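Long-range contacts in positive phenol-degradative gene regulator (Ralstonia sp. E2, PDB 5FRZ), which probably activates transcription of phenol-degradation genes, its N-terminal effector-sensing region, the part in this model, binding 3,4-dimethylphenol and a zinc ion: residues A[14-19]-A[98-103]; A[93-98]-A[159-164]; A[127-132]-A[182-187]; A[167-172]-A[200-205]. One frame throughout, in Å; residues are numbered along the deposited sequence.

Interaction 1. Residues A[14-19]-A[98-103]; sequences DGLSNL and GPCLHT. With 2MP (3,4-dimethylphenol), chain D.
An Asx turn at D14 leads into the short helix 16-20, and both lean on C100 of helix 91-104. With D14 CG lying anti to the backbone N (chi1 176°), the carboxylate turns back toward L16 N at the start of the helix. OD1 accepts from L16 N, although the placing of that nitrogen is less sure, and it also lies 3.1 Å from C100 SG. One turn further on, L19 reaches down to the same cysteine: its CD1 presses against C100 CB at 3.4 Å, tighter than ordinary carbon packing, and it comes to 4.3 Å from L101 CG. L16 meets helix 91-104 through CD2, which rests 3.5 Å from C100 O and 3.9 Å from T103 CG2, and the L16 and T103 side chains cross at about a right angle. No hydrogen bond joins the two segments; apolar packing round C100 does most of the joining, beside the close approach of D14 OD1 to its sulfur. T103 OG1 is hydrogen-bonded to V108 O. On another side of helix 91-104, P99 CD lies 3.8 Å from C4 of 3,4-dimethylphenol. L81 of helix 60-84 and M97 and I104 of helix 91-104 pack on L19, while T103 also touches G30 of the second subunit.

Interaction 2. Residues A[93-98]-A[159-164]; sequences GMLEMG and TGYTSA. With 2MP (3,4-dimethylphenol), chain D.
Y161 swings its CG anti to the backbone N (chi1 -178°), which carries the ring straight across from helix 152-166 to helix 91-104, where M94, L95 and G98 receive it. The two helices run nearly antiparallel here, their axes 9.9 Å apart. L95 adopts the same kind of first torsion (-173°), which brings its tip back toward the other helix although its CB sets off away from it. The hydroxyl of Y161 is the far end of the reach: OH donates to M94 O at 2.7 Å, with the carbonyl oxygen near the plane of the ring at its edge. M97 N, from within its own helix, approaches M94 O from the opposite face of the carbonyl. Over one face of the ring lies G98, whose CA stands 3.5 Å from the ring centroid and 15° off the normal, a CH-pi contact that brings the backbone itself down onto the aromatic. Nearer the ligand, L95 CD2 lies 4.2 Å from T162 OG1 and 3.9 Å from C7 of 3,4-dimethylphenol, while T162 OG1 comes within 3.2 Å of that methyl. T162 OG1 is tied to A158 O. The chemistry is therefore divided: the buried hydroxyl of Y161 is spent on a helix carbonyl, and a leucine methyl and a hydroxyl already engaged elsewhere border a methyl group of the ligand.

Interaction 3. Residues A[127-132]-A[182-187]; sequences EFLWED and HPHCRI. With ZN (zinc ion), chain C; 2MP (3,4-dimethylphenol), chain D.
F128 faces I187 and W130 faces C185 as hydrogen-bonded pairs of an antiparallel ladder, with L129 and R186 the non-hydrogen-bonded pair between them. Each hydrogen-bonded pair exchanges two backbone bonds; I187 N reaches F128 O at 2.9 Å and W130 N reaches C185 O at 2.8 Å. Apolar packing fills the face that carries F128, W130, C185 and I187. The CG1 branch of I187 takes the crowded position between backbone N and carbonyl carbon (chi1 72°), and CG2 is laid over the six-membered ring of W130, 3.5 Å from its centroid, in a CH-pi contact. W130 CB presses on C185 CB at 3.4 Å. On the other face L129 and R186 lie side by side, with L129 CD2 3.2 Å from R186 NH1, and the guanidinium forms a salt bridge with E176. Ligand and metal are bound from the face of W130 and C185: W130 NE1 donates to O1 of 3,4-dimethylphenol at 2.8 Å, rather bent at 144°, while methyl C8 of the ligand sits over the centre of the F128 ring, 3.2 Å from CE1. C185 SG binds zinc at 2.2 Å, and C151, E174 and C177 complete the site. The two middle strands, 123-131 and 185-191, of the four-stranded antiparallel sheet, much of it in the V4R family region, thus serve both sites: F128 and W130 meet the phenol, while C185, paired with W130, binds the metal.

Interaction 4. Residues A[167-172]-A[200-205]; sequences GKTILY and AELALY. With 2MP (3,4-dimethylphenol), chain D.
L171 and E201 lie alongside one another, pointing opposite ways, so L171 CD1 runs beside the aliphatic part of the glutamate, 3.7 Å from E201 CB. Its other methyl, CD2, runs past Y205, the two side chains again pointing opposite ways, and meets the ring at an oblique angle, 4.2 Å from CE2. Farther back along the chain, T169 and L202 meet at a slant through T169 CG2 and L202 CD1, 3.9 Å apart. E201 bends at its second torsion (chi2 67°), and its carboxylate meets a water that ties the segments together. The water donates to Y172 O and to E201 OE2, each at 2.9 Å, and accepts from Y205 OH at 2.6 Å, lying in the plane of that ring at its edge. Y205 OH is also bonded to T159 OG1. The contact closes the outer strand 170-176 of the four-stranded sheet against residues 200-205. M68 and F72 of helix 60-84 pack there too, and I155 of helix 152-166 touches both Y172 and Y205.

In the fold
All four contacts touch 3,4-dimethylphenol. Interactions 1 and 2 share G98 and helix 91-104, their centres about 11 Å apart, and L19 CD1 packs on M97 CB at 3.9 Å. Interaction 2 passes to interaction 4 through T162 OG1 and Y172 OH, 2.7 Å apart and probably hydrogen-bonded. Interaction 3 meets both 2 and 4: L95 CD1 touches F128 CZ at 3.9 Å, and I187 CD1 touches Y172 CD2 at 3.8 Å on neighbouring strands of the sheet. Interactions 1 and 4 are farthest apart, with centres about 24 Å apart on opposite sides of the chain's centre. Zinc is bound at interaction 3; the ion lies about 11 Å from the side chain of Y172.

Interaction 1. Residues A[14-19]-A[98-103]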
loop_
_atom_site.group_PDB
_atom_site.type_symbol
_atom_site.label_atom_id
_atom_site.label_comp_id
_atom_site.label_asym_id
_atom_site.label_seq_id
_atom_site.Cartn_x
_atom_site.Cartn_y
_atom_site.Cartn_z
ATOM N N ASP A 14 20.094 12.948 8.417
ATOM C CA ASP A 14 18.981 13.464 9.203
ATOM C C ASP A 14 18.541 12.367 10.184
ATOM O O ASP A 14 19.020 11.234 10.078
ATOM C CB ASP A 14 17.852 13.913 8.265
ATOM C CG ASP A 14 16.618 14.386 9.003
ATOM O OD1 ASP A 14 15.982 13.570 9.707
ATOM O OD2 ASP A 14 16.300 15.591 8.902
ATOM N N GLY A 15 17.650 12.709 11.131
ATOM C CA GLY A 15 16.994 11.759 12.033
ATOM C C GLY A 15 16.223 10.639 11.322
ATOM O O GLY A 15 15.577 9.782 11.956
ATOM N N LEU A 16 16.275 10.667 9.992
ATOM C CA LEU A 16 15.947 9.490 9.204
ATOM C C LEU A 16 16.759 8.316 9.738
ATOM O O LEU A 16 16.318 7.168 9.704
ATOM C CB LEU A 16 16.261 9.713 7.725
ATOM C CG LEU A 16 15.497 10.814 7.002
ATOM C CD1 LEU A 16 16.393 11.482 5.974
ATOM C CD2 LEU A 16 14.258 10.224 6.333
ATOM N N SER A 17 17.955 8.627 10.229
ATOM C CA SER A 17 18.851 7.629 10.796
ATOM C C SER A 17 18.282 7.031 12.075
ATOM O O SER A 17 18.338 5.819 12.288
ATOM C CB SER A 17 20.225 8.248 11.075
ATOM O OG SER A 17 20.981 7.427 11.947
ATOM N N ASN A 18 17.739 7.898 12.921
ATOM C CA ASN A 18 17.162 7.499 14.194
ATOM C C ASN A 18 15.977 6.542 14.012
ATOM O O ASN A 18 15.825 5.569 14.753
ATOM C CB ASN A 18 16.727 8.749 14.967
ATOM C CG ASN A 18 16.418 8.464 16.415
ATOM O OD1 ASN A 18 16.367 7.307 16.835
ATOM N ND2 ASN A 18 16.198 9.522 17.194
ATOM N N LEU A 19 15.141 6.825 13.019
ATOM C CA LEU A 19 13.941 6.029 12.791
ATOM C C LEU A 19 14.206 4.811 11.930
ATOM O O LEU A 19 13.427 3.868 11.945
ATOM C CB LEU A 19 12.861 6.881 12.142
ATOM C CG LEU A 19 12.410 8.042 13.018
ATOM C CD1 LEU A 19 11.896 9.151 12.145
ATOM C CD2 LEU A 19 11.332 7.576 13.970
ATOM N N GLY A 98 7.546 12.882 11.790
ATOM C CA GLY A 98 6.458 12.696 10.847
ATOM C C GLY A 98 6.966 12.732 9.422
ATOM O O GLY A 98 6.882 11.720 8.707
ATOM N N PRO A 99 7.514 13.888 9.002
ATOM C CA PRO A 99 8.141 14.006 7.680
ATOM C C PRO A 99 9.205 12.942 7.415
ATOM O O PRO A 99 9.304 12.445 6.288
ATOM C CB PRO A 99 8.759 15.409 7.727
ATOM C CG PRO A 99 7.799 16.175 8.585
ATOM C CD PRO A 99 7.409 15.201 9.662
ATOM N N CYS A 100 9.976 12.588 8.440
ATOM C CA CYS A 100 10.976 11.552 8.295
ATOM C C CYS A 100 10.368 10.192 7.943
ATOM O O CYS A 100 10.878 9.506 7.055
ATOM C CB CYS A 100 11.807 11.420 9.569
ATOM S SG CYS A 100 12.940 12.807 9.893
ATOM N N LEU A 101 9.297 9.819 8.636
ATOM C CA LEU A 101 8.618 8.556 8.374
ATOM C C LEU A 101 7.972 8.577 6.994
ATOM O O LEU A 101 7.994 7.580 6.272
ATOM C CB LEU A 101 7.562 8.282 9.446
ATOM C CG LEU A 101 8.084 7.825 10.810
ATOM C CD1 LEU A 101 6.964 7.811 11.838
ATOM C CD2 LEU A 101 8.737 6.455 10.704
ATOM N N HIS A 102 7.399 9.721 6.633
ATOM C CA HIS A 102 6.772 9.884 5.329
ATOM C C HIS A 102 7.798 9.697 4.218
ATOM O O HIS A 102 7.463 9.270 3.114
ATOM C CB HIS A 102 6.118 11.262 5.216
ATOM C CG HIS A 102 4.707 11.222 4.718
ATOM N ND1 HIS A 102 4.026 10.043 4.504
ATOM C CD2 HIS A 102 3.848 12.217 4.391
ATOM C CE1 HIS A 102 2.809 10.313 4.068
ATOM N NE2 HIS A 102 2.675 11.625 3.990
ATOM N N THR A 103 9.052 10.018 4.520
ATOM C CA THR A 103 10.143 9.862 3.549
ATOM C C THR A 103 10.703 8.426 3.536
ATOM O O THR A 103 11.028 7.869 2.466
ATOM C CB THR A 103 11.287 10.889 3.837
ATOM O OG1 THR A 103 10.796 12.216 3.623
ATOM C CG2 THR A 103 12.476 10.658 2.925
HETATM O O1 2MP D . 4.727 14.767 4.729
HETATM C C1 2MP D . 4.441 15.149 6.042
HETATM C C2 2MP D . 4.164 14.209 7.034
HETATM C C3 2MP D . 3.880 14.621 8.331
HETATM C C4 2MP D . 3.882 15.978 8.609
HETATM C C5 2MP D . 4.164 16.886 7.613
HETATM C C6 2MP D . 4.446 16.496 6.320
HETATM C C7 2MP D . 3.581 16.513 9.999
HETATM C C8 2MP D . 4.154 18.343 7.940
#

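Interaction 2. Residues A[93-98]-A[159-164]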
loop_
_atom_site.group_PDB
_atom_site.type_symbol
_atom_site.label_atom_id
_atom_site.label_comp_id
_atom_site.label_asym_id
_atom_site.label_seq_id
_atom_site.Cartn_x
_atom_site.Cartn_y
_atom_site.Cartn_z
ATOM N N GLY A 93 11.377 18.496 17.154
ATOM C CA GLY A 93 12.057 17.240 16.886
ATOM C C GLY A 93 11.078 16.083 16.869
ATOM O O GLY A 93 11.253 15.119 16.120
ATOM N N MET A 94 10.050 16.186 17.716
ATOM C CA MET A 94 8.919 15.268 17.694
ATOM C C MET A 94 8.153 15.389 16.389
ATOM O O MET A 94 7.915 14.404 15.698
ATOM C CB MET A 94 7.982 15.538 18.867
ATOM C CG MET A 94 8.571 15.160 20.196
ATOM S SD MET A 94 8.981 13.401 20.205
ATOM C CE MET A 94 7.375 12.689 19.858
ATOM N N LEU A 95 7.747 16.610 16.081
ATOM C CA LEU A 95 7.044 16.919 14.845
ATOM C C LEU A 95 7.785 16.341 13.639
ATOM O O LEU A 95 7.179 15.774 12.719
ATOM C CB LEU A 95 6.892 18.441 14.714
ATOM C CG LEU A 95 6.052 19.025 13.579
ATOM C CD1 LEU A 95 6.877 19.218 12.311
ATOM C CD2 LEU A 95 4.821 18.147 13.310
ATOM N N GLU A 96 9.108 16.474 13.680
ATOM C CA GLU A 96 9.972 16.187 12.560
ATOM C C GLU A 96 10.001 14.702 12.181
ATOM O O GLU A 96 10.275 14.378 11.036
ATOM C CB GLU A 96 11.400 16.681 12.859
ATOM C CG GLU A 96 12.331 16.636 11.642
ATOM C CD GLU A 96 13.568 17.521 11.778
ATOM O OE1 GLU A 96 14.260 17.432 12.822
ATOM O OE2 GLU A 96 13.848 18.292 10.829
ATOM N N MET A 97 9.731 13.807 13.131
ATOM C CA MET A 97 9.693 12.373 12.826
ATOM C C MET A 97 8.566 12.033 11.843
ATOM O O MET A 97 8.616 11.014 11.158
ATOM C CB MET A 97 9.536 11.548 14.111
ATOM C CG MET A 97 10.574 11.883 15.181
ATOM S SD MET A 97 10.502 10.740 16.588
ATOM C CE MET A 97 11.380 11.663 17.846
ATOM N N GLY A 98 7.546 12.882 11.790
ATOM C CA GLY A 98 6.458 12.696 10.847
ATOM C C GLY A 98 6.966 12.732 9.422
ATOM O O GLY A 98 6.882 11.720 8.707
ATOM N N THR A 159 -2.211 15.406 8.624
ATOM C CA THR A 159 -3.306 15.700 9.534
ATOM C C THR A 159 -3.347 14.712 10.706
ATOM O O THR A 159 -3.386 15.115 11.868
ATOM C CB THR A 159 -4.640 15.670 8.770
ATOM O OG1 THR A 159 -4.620 16.690 7.771
ATOM C CG2 THR A 159 -5.815 15.895 9.690
ATOM N N GLY A 160 -3.351 13.423 10.396
ATOM C CA GLY A 160 -3.421 12.386 11.413
ATOM C C GLY A 160 -2.206 12.370 12.317
ATOM O O GLY A 160 -2.336 12.289 13.532
ATOM N N TYR A 161 -1.021 12.452 11.725
ATOM C CA TYR A 161 0.205 12.490 12.494
ATOM C C TYR A 161 0.182 13.681 13.448
ATOM O O TYR A 161 0.319 13.534 14.665
ATOM C CB TYR A 161 1.448 12.562 11.579
ATOM C CG TYR A 161 2.728 12.543 12.383
ATOM C CD1 TYR A 161 3.234 13.714 12.948
ATOM C CD2 TYR A 161 3.394 11.332 12.651
ATOM C CE1 TYR A 161 4.389 13.703 13.714
ATOM C CE2 TYR A 161 4.556 11.309 13.411
ATOM C CZ TYR A 161 5.038 12.510 13.951
ATOM O OH TYR A 161 6.175 12.523 14.708
ATOM N N THR A 162 -0.003 14.868 12.898
ATOM C CA THR A 162 0.082 16.070 13.717
ATOM C C THR A 162 -1.028 16.134 14.746
ATOM O O THR A 162 -0.790 16.559 15.863
ATOM C CB THR A 162 0.057 17.331 12.851
ATOM O OG1 THR A 162 0.990 17.167 11.771
ATOM C CG2 THR A 162 0.462 18.569 13.677
ATOM N N SER A 163 -2.239 15.706 14.386
ATOM C CA SER A 163 -3.354 15.777 15.334
ATOM C C SER A 163 -3.090 14.856 16.527
ATOM O O SER A 163 -3.276 15.255 17.680
ATOM C CB SER A 163 -4.684 15.416 14.675
ATOM O OG SER A 163 -4.952 16.280 13.581
ATOM N N ALA A 164 -2.640 13.634 16.242
ATOM C CA ALA A 164 -2.312 12.659 17.291
ATOM C C ALA A 164 -1.168 13.149 18.178
ATOM O O ALA A 164 -1.177 12.933 19.397
ATOM C CB ALA A 164 -1.937 11.316 16.681
HETATM O O1 2MP D . 4.727 14.767 4.729
HETATM C C1 2MP D . 4.441 15.149 6.042
HETATM C C2 2MP D . 4.164 14.209 7.034
HETATM C C3 2MP D . 3.880 14.621 8.331
HETATM C C4 2MP D . 3.882 15.978 8.609
HETATM C C5 2MP D . 4.164 16.886 7.613
HETATM C C6 2MP D . 4.446 16.496 6.320
HETATM C C7 2MP D . 3.581 16.513 9.999
HETATM C C8 2MP D . 4.154 18.343 7.940
#

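Interaction 3. Residues A[127-132]-A[182-187]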
loop_
_atom_site.group_PDB
_atom_site.type_symbol
_atom_site.label_atom_id
_atom_site.label_comp_id
_atom_site.label_asym_id
_atom_site.label_seq_id
_atom_site.Cartn_x
_atom_site.Cartn_y
_atom_site.Cartn_z
ATOM N N GLU A 127 4.260 25.150 7.657
ATOM C CA GLU A 127 4.256 25.159 6.196
ATOM C C GLU A 127 5.388 24.279 5.680
ATOM O O GLU A 127 6.514 24.357 6.174
ATOM C CB GLU A 127 4.397 26.585 5.643
ATOM C CG GLU A 127 3.287 27.541 6.105
ATOM C CD GLU A 127 3.430 28.973 5.568
ATOM O OE1 GLU A 127 4.261 29.201 4.660
ATOM O OE2 GLU A 127 2.696 29.866 6.061
ATOM N N PHE A 128 5.094 23.441 4.689
ATOM C CA PHE A 128 6.103 22.519 4.175
ATOM C C PHE A 128 6.107 22.427 2.651
ATOM O O PHE A 128 5.082 22.665 2.000
ATOM C CB PHE A 128 5.890 21.121 4.774
ATOM C CG PHE A 128 5.857 21.108 6.280
ATOM C CD1 PHE A 128 4.718 21.504 6.971
ATOM C CD2 PHE A 128 6.960 20.695 7.008
ATOM C CE1 PHE A 128 4.690 21.513 8.355
ATOM C CE2 PHE A 128 6.933 20.699 8.398
ATOM C CZ PHE A 128 5.798 21.104 9.064
ATOM N N LEU A 129 7.271 22.071 2.099
ATOM C CA LEU A 129 7.395 21.673 0.696
ATOM C C LEU A 129 7.319 20.154 0.559
ATOM O O LEU A 129 7.898 19.425 1.355
ATOM C CB LEU A 129 8.717 22.168 0.097
ATOM C CG LEU A 129 8.926 23.674 -0.089
ATOM C CD1 LEU A 129 10.292 23.971 -0.727
ATOM C CD2 LEU A 129 7.819 24.259 -0.946
ATOM N N TRP A 130 6.603 19.694 -0.455
ATOM C CA TRP A 130 6.592 18.291 -0.833
ATOM C C TRP A 130 7.233 18.149 -2.195
ATOM O O TRP A 130 6.775 18.751 -3.173
ATOM C CB TRP A 130 5.177 17.741 -0.887
ATOM C CG TRP A 130 4.643 17.234 0.427
ATOM C CD1 TRP A 130 5.350 16.941 1.559
ATOM C CD2 TRP A 130 3.278 16.963 0.721
ATOM N NE1 TRP A 130 4.495 16.498 2.550
ATOM C CE2 TRP A 130 3.216 16.501 2.053
ATOM C CE3 TRP A 130 2.095 17.060 -0.016
ATOM C CZ2 TRP A 130 2.018 16.131 2.655
ATOM C CZ3 TRP A 130 0.899 16.697 0.595
ATOM C CH2 TRP A 130 0.874 16.245 1.912
ATOM N N GLU A 131 8.291 17.354 -2.253
ATOM C CA GLU A 131 8.944 17.067 -3.518
ATOM C C GLU A 131 8.866 15.580 -3.809
ATOM O O GLU A 131 8.972 14.758 -2.898
ATOM C CB GLU A 131 10.387 17.551 -3.484
ATOM C CG GLU A 131 10.483 19.071 -3.457
ATOM C CD GLU A 131 11.907 19.569 -3.396
ATOM O OE1 GLU A 131 12.552 19.643 -4.465
ATOM O OE2 GLU A 131 12.381 19.889 -2.281
ATOM N N ASP A 132 8.638 15.249 -5.075
ATOM C CA ASP A 132 8.555 13.858 -5.515
ATOM C C ASP A 132 7.412 13.117 -4.829
ATOM O O ASP A 132 7.567 11.955 -4.459
ATOM C CB ASP A 132 9.878 13.130 -5.257
ATOM C CG ASP A 132 10.973 13.553 -6.227
ATOM O OD1 ASP A 132 10.647 14.211 -7.239
ATOM O OD2 ASP A 132 12.153 13.223 -5.989
ATOM N N HIS A 182 1.894 22.230 -11.148
ATOM C CA HIS A 182 2.818 22.784 -10.183
ATOM C C HIS A 182 4.171 22.019 -10.173
ATOM O O HIS A 182 4.209 20.821 -10.444
ATOM C CB HIS A 182 2.038 22.701 -8.862
ATOM C CG HIS A 182 0.785 23.535 -8.845
ATOM N ND1 HIS A 182 0.731 24.728 -8.125
ATOM C CD2 HIS A 182 -0.268 23.565 -9.720
ATOM C CE1 HIS A 182 -0.421 25.324 -8.361
ATOM N NE2 HIS A 182 -1.044 24.655 -9.365
ATOM N N PRO A 183 5.299 22.712 -9.946
ATOM C CA PRO A 183 6.506 21.870 -10.029
ATOM C C PRO A 183 6.804 21.129 -8.713
ATOM O O PRO A 183 7.799 20.404 -8.606
ATOM C CB PRO A 183 7.615 22.870 -10.374
ATOM C CG PRO A 183 7.126 24.180 -9.852
ATOM C CD PRO A 183 5.609 24.154 -10.002
ATOM N N HIS A 184 5.921 21.309 -7.732
ATOM C CA HIS A 184 6.063 20.737 -6.394
ATOM C C HIS A 184 4.765 20.935 -5.628
ATOM O O HIS A 184 3.870 21.643 -6.090
ATOM C CB HIS A 184 7.231 21.383 -5.656
ATOM C CG HIS A 184 7.158 22.874 -5.645
ATOM N ND1 HIS A 184 6.375 23.578 -4.769
ATOM C CD2 HIS A 184 7.717 23.786 -6.485
ATOM C CE1 HIS A 184 6.479 24.882 -5.038
ATOM N NE2 HIS A 184 7.290 25.017 -6.067
ATOM N N CYS A 185 4.667 20.310 -4.458
ATOM C CA CYS A 185 3.519 20.506 -3.583
ATOM C C CYS A 185 3.931 21.398 -2.426
ATOM O O CYS A 185 5.104 21.432 -2.048
ATOM C CB CYS A 185 2.979 19.169 -3.057
ATOM S SG CYS A 185 2.455 17.923 -4.314
ATOM N N ARG A 186 2.965 22.131 -1.885
ATOM C CA ARG A 186 3.160 22.974 -0.713
ATOM C C ARG A 186 1.937 22.892 0.202
ATOM O O ARG A 186 0.785 23.003 -0.246
ATOM C CB ARG A 186 3.411 24.428 -1.106
ATOM C CG ARG A 186 4.507 25.080 -0.283
ATOM C CD ARG A 186 4.506 26.611 -0.398
ATOM N NE ARG A 186 4.367 27.083 -1.779
ATOM C CZ ARG A 186 5.363 27.176 -2.662
ATOM N NH1 ARG A 186 6.608 26.832 -2.332
ATOM N NH2 ARG A 186 5.118 27.624 -3.887
ATOM N N ILE A 187 2.193 22.710 1.492
ATOM C CA ILE A 187 1.113 22.449 2.438
ATOM C C ILE A 187 1.126 23.393 3.632
ATOM O O ILE A 187 2.166 23.946 4.006
ATOM C CB ILE A 187 1.163 20.998 2.959
ATOM C CG1 ILE A 187 2.351 20.806 3.916
ATOM C CG2 ILE A 187 1.262 20.022 1.788
ATOM C CD1 ILE A 187 2.452 19.388 4.480
HETATM ZN ZN ZN C . 0.308 17.303 -4.165
HETATM O O1 2MP D . 4.727 14.767 4.729
HETATM C C1 2MP D . 4.441 15.149 6.042
HETATM C C2 2MP D . 4.164 14.209 7.034
HETATM C C3 2MP D . 3.880 14.621 8.331
HETATM C C4 2MP D . 3.882 15.978 8.609
HETATM C C5 2MP D . 4.164 16.886 7.613
HETATM C C6 2MP D . 4.446 16.496 6.320
HETATM C C7 2MP D . 3.581 16.513 9.999
HETATM C C8 2MP D . 4.154 18.343 7.940
#

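Interaction 4. Residues A[167-172]-A[200-205]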
loop_
_atom_site.group_PDB
_atom_site.type_symbol
_atom_site.label_atom_id
_atom_site.label_comp_id
_atom_site.label_asym_id
_atom_site.label_seq_id
_atom_site.Cartn_x
_atom_site.Cartn_y
_atom_site.Cartn_z
ATOM N N GLY A 167 -2.705 16.042 20.311
ATOM C CA GLY A 167 -3.923 15.786 21.058
ATOM C C GLY A 167 -5.029 16.774 20.710
ATOM O O GLY A 167 -6.012 16.903 21.446
ATOM N N LYS A 168 -4.886 17.455 19.573
ATOM C CA LYS A 168 -5.952 18.312 19.064
ATOM C C LYS A 168 -5.953 18.302 17.542
ATOM O O LYS A 168 -4.949 17.983 16.913
ATOM C CB LYS A 168 -5.818 19.748 19.588
ATOM C CG LYS A 168 -4.463 20.372 19.361
ATOM C CD LYS A 168 -4.449 21.836 19.777
ATOM C CE LYS A 168 -5.408 22.671 18.954
ATOM N NZ LYS A 168 -5.530 24.044 19.533
ATOM N N THR A 169 -7.093 18.629 16.945
ATOM C CA THR A 169 -7.225 18.503 15.493
ATOM C C THR A 169 -6.472 19.585 14.734
ATOM O O THR A 169 -6.809 20.771 14.797
ATOM C CB THR A 169 -8.668 18.540 15.066
ATOM O OG1 THR A 169 -9.353 17.483 15.725
ATOM C CG2 THR A 169 -8.765 18.347 13.547
ATOM N N ILE A 170 -5.433 19.146 14.038
ATOM C CA ILE A 170 -4.620 19.989 13.196
ATOM C C ILE A 170 -4.890 19.586 11.745
ATOM O O ILE A 170 -4.467 18.503 11.311
ATOM C CB ILE A 170 -3.105 19.829 13.498
ATOM C CG1 ILE A 170 -2.774 20.125 14.979
ATOM C CG2 ILE A 170 -2.282 20.658 12.535
ATOM C CD1 ILE A 170 -3.241 21.486 15.479
ATOM N N LEU A 171 -5.580 20.444 10.992
ATOM C CA LEU A 171 -5.879 20.131 9.599
ATOM C C LEU A 171 -4.835 20.705 8.669
ATOM O O LEU A 171 -4.323 21.796 8.903
ATOM C CB LEU A 171 -7.255 20.662 9.190
ATOM C CG LEU A 171 -8.512 20.193 9.917
ATOM C CD1 LEU A 171 -9.723 20.843 9.282
ATOM C CD2 LEU A 171 -8.635 18.677 9.881
ATOM N N TYR A 172 -4.551 19.976 7.591
ATOM C CA TYR A 172 -3.652 20.447 6.548
ATOM C C TYR A 172 -4.361 20.678 5.221
ATOM O O TYR A 172 -5.349 20.009 4.900
ATOM C CB TYR A 172 -2.529 19.451 6.313
ATOM C CG TYR A 172 -1.466 19.444 7.360
ATOM C CD1 TYR A 172 -1.695 18.859 8.605
ATOM C CD2 TYR A 172 -0.214 19.989 7.097
ATOM C CE1 TYR A 172 -0.723 18.838 9.557
ATOM C CE2 TYR A 172 0.776 19.975 8.054
ATOM C CZ TYR A 172 0.516 19.392 9.280
ATOM O OH TYR A 172 1.508 19.377 10.237
ATOM N N ALA A 200 -15.956 21.802 7.196
ATOM C CA ALA A 200 -16.254 21.001 6.013
ATOM C C ALA A 200 -15.041 20.186 5.592
ATOM O O ALA A 200 -15.156 19.221 4.831
ATOM C CB ALA A 200 -16.714 21.884 4.870
ATOM N N GLU A 201 -13.871 20.596 6.073
ATOM C CA GLU A 201 -12.654 19.845 5.822
ATOM C C GLU A 201 -12.632 18.628 6.744
ATOM O O GLU A 201 -12.291 17.516 6.334
ATOM C CB GLU A 201 -11.415 20.720 6.035
ATOM C CG GLU A 201 -10.106 20.023 5.679
ATOM C CD GLU A 201 -9.986 19.735 4.192
ATOM O OE1 GLU A 201 -10.551 20.507 3.389
ATOM O OE2 GLU A 201 -9.330 18.734 3.826
ATOM N N LEU A 202 -13.028 18.854 7.988
ATOM C CA LEU A 202 -13.057 17.822 9.013
ATOM C C LEU A 202 -14.019 16.705 8.645
ATOM O O LEU A 202 -13.801 15.537 8.989
ATOM C CB LEU A 202 -13.444 18.445 10.357
ATOM C CG LEU A 202 -13.456 17.580 11.612
ATOM C CD1 LEU A 202 -12.062 17.016 11.930
ATOM C CD2 LEU A 202 -13.993 18.421 12.772
ATOM N N ALA A 203 -15.084 17.079 7.942
ATOM C CA ALA A 203 -16.083 16.133 7.448
ATOM C C ALA A 203 -15.487 15.020 6.576
ATOM O O ALA A 203 -15.964 13.886 6.604
ATOM C CB ALA A 203 -17.157 16.879 6.671
ATOM N N LEU A 204 -14.447 15.332 5.808
ATOM C CA LEU A 204 -13.839 14.323 4.934
ATOM C C LEU A 204 -13.145 13.211 5.734
ATOM O O LEU A 204 -12.872 12.132 5.202
ATOM C CB LEU A 204 -12.851 14.974 3.965
ATOM C CG LEU A 204 -13.393 16.139 3.117
ATOM C CD1 LEU A 204 -12.316 16.752 2.222
ATOM C CD2 LEU A 204 -14.606 15.718 2.288
ATOM N N TYR A 205 -12.882 13.450 7.014
ATOM C CA TYR A 205 -12.213 12.448 7.840
ATOM C C TYR A 205 -13.220 11.517 8.536
ATOM O O TYR A 205 -12.853 10.694 9.383
ATOM C CB TYR A 205 -11.279 13.149 8.840
ATOM C CG TYR A 205 -10.090 13.762 8.134
ATOM C CD1 TYR A 205 -8.983 12.985 7.796
ATOM C CD2 TYR A 205 -10.099 15.093 7.719
ATOM C CE1 TYR A 205 -7.888 13.532 7.104
ATOM C CE2 TYR A 205 -9.006 15.647 7.035
ATOM C CZ TYR A 205 -7.907 14.851 6.725
ATOM O OH TYR A 205 -6.820 15.382 6.038
HETATM O O1 2MP D . 4.727 14.767 4.729
HETATM C C1 2MP D . 4.441 15.149 6.042
HETATM C C2 2MP D . 4.164 14.209 7.034
HETATM C C3 2MP D . 3.880 14.621 8.331
HETATM C C4 2MP D . 3.882 15.978 8.609
HETATM C C5 2MP D . 4.164 16.886 7.613
HETATM C C6 2MP D . 4.446 16.496 6.320
HETATM C C7 2MP D . 3.581 16.513 9.999
HETATM C C8 2MP D . 4.154 18.343 7.940
HETATM O O HOH W 1 -7.212 17.984 5.726
#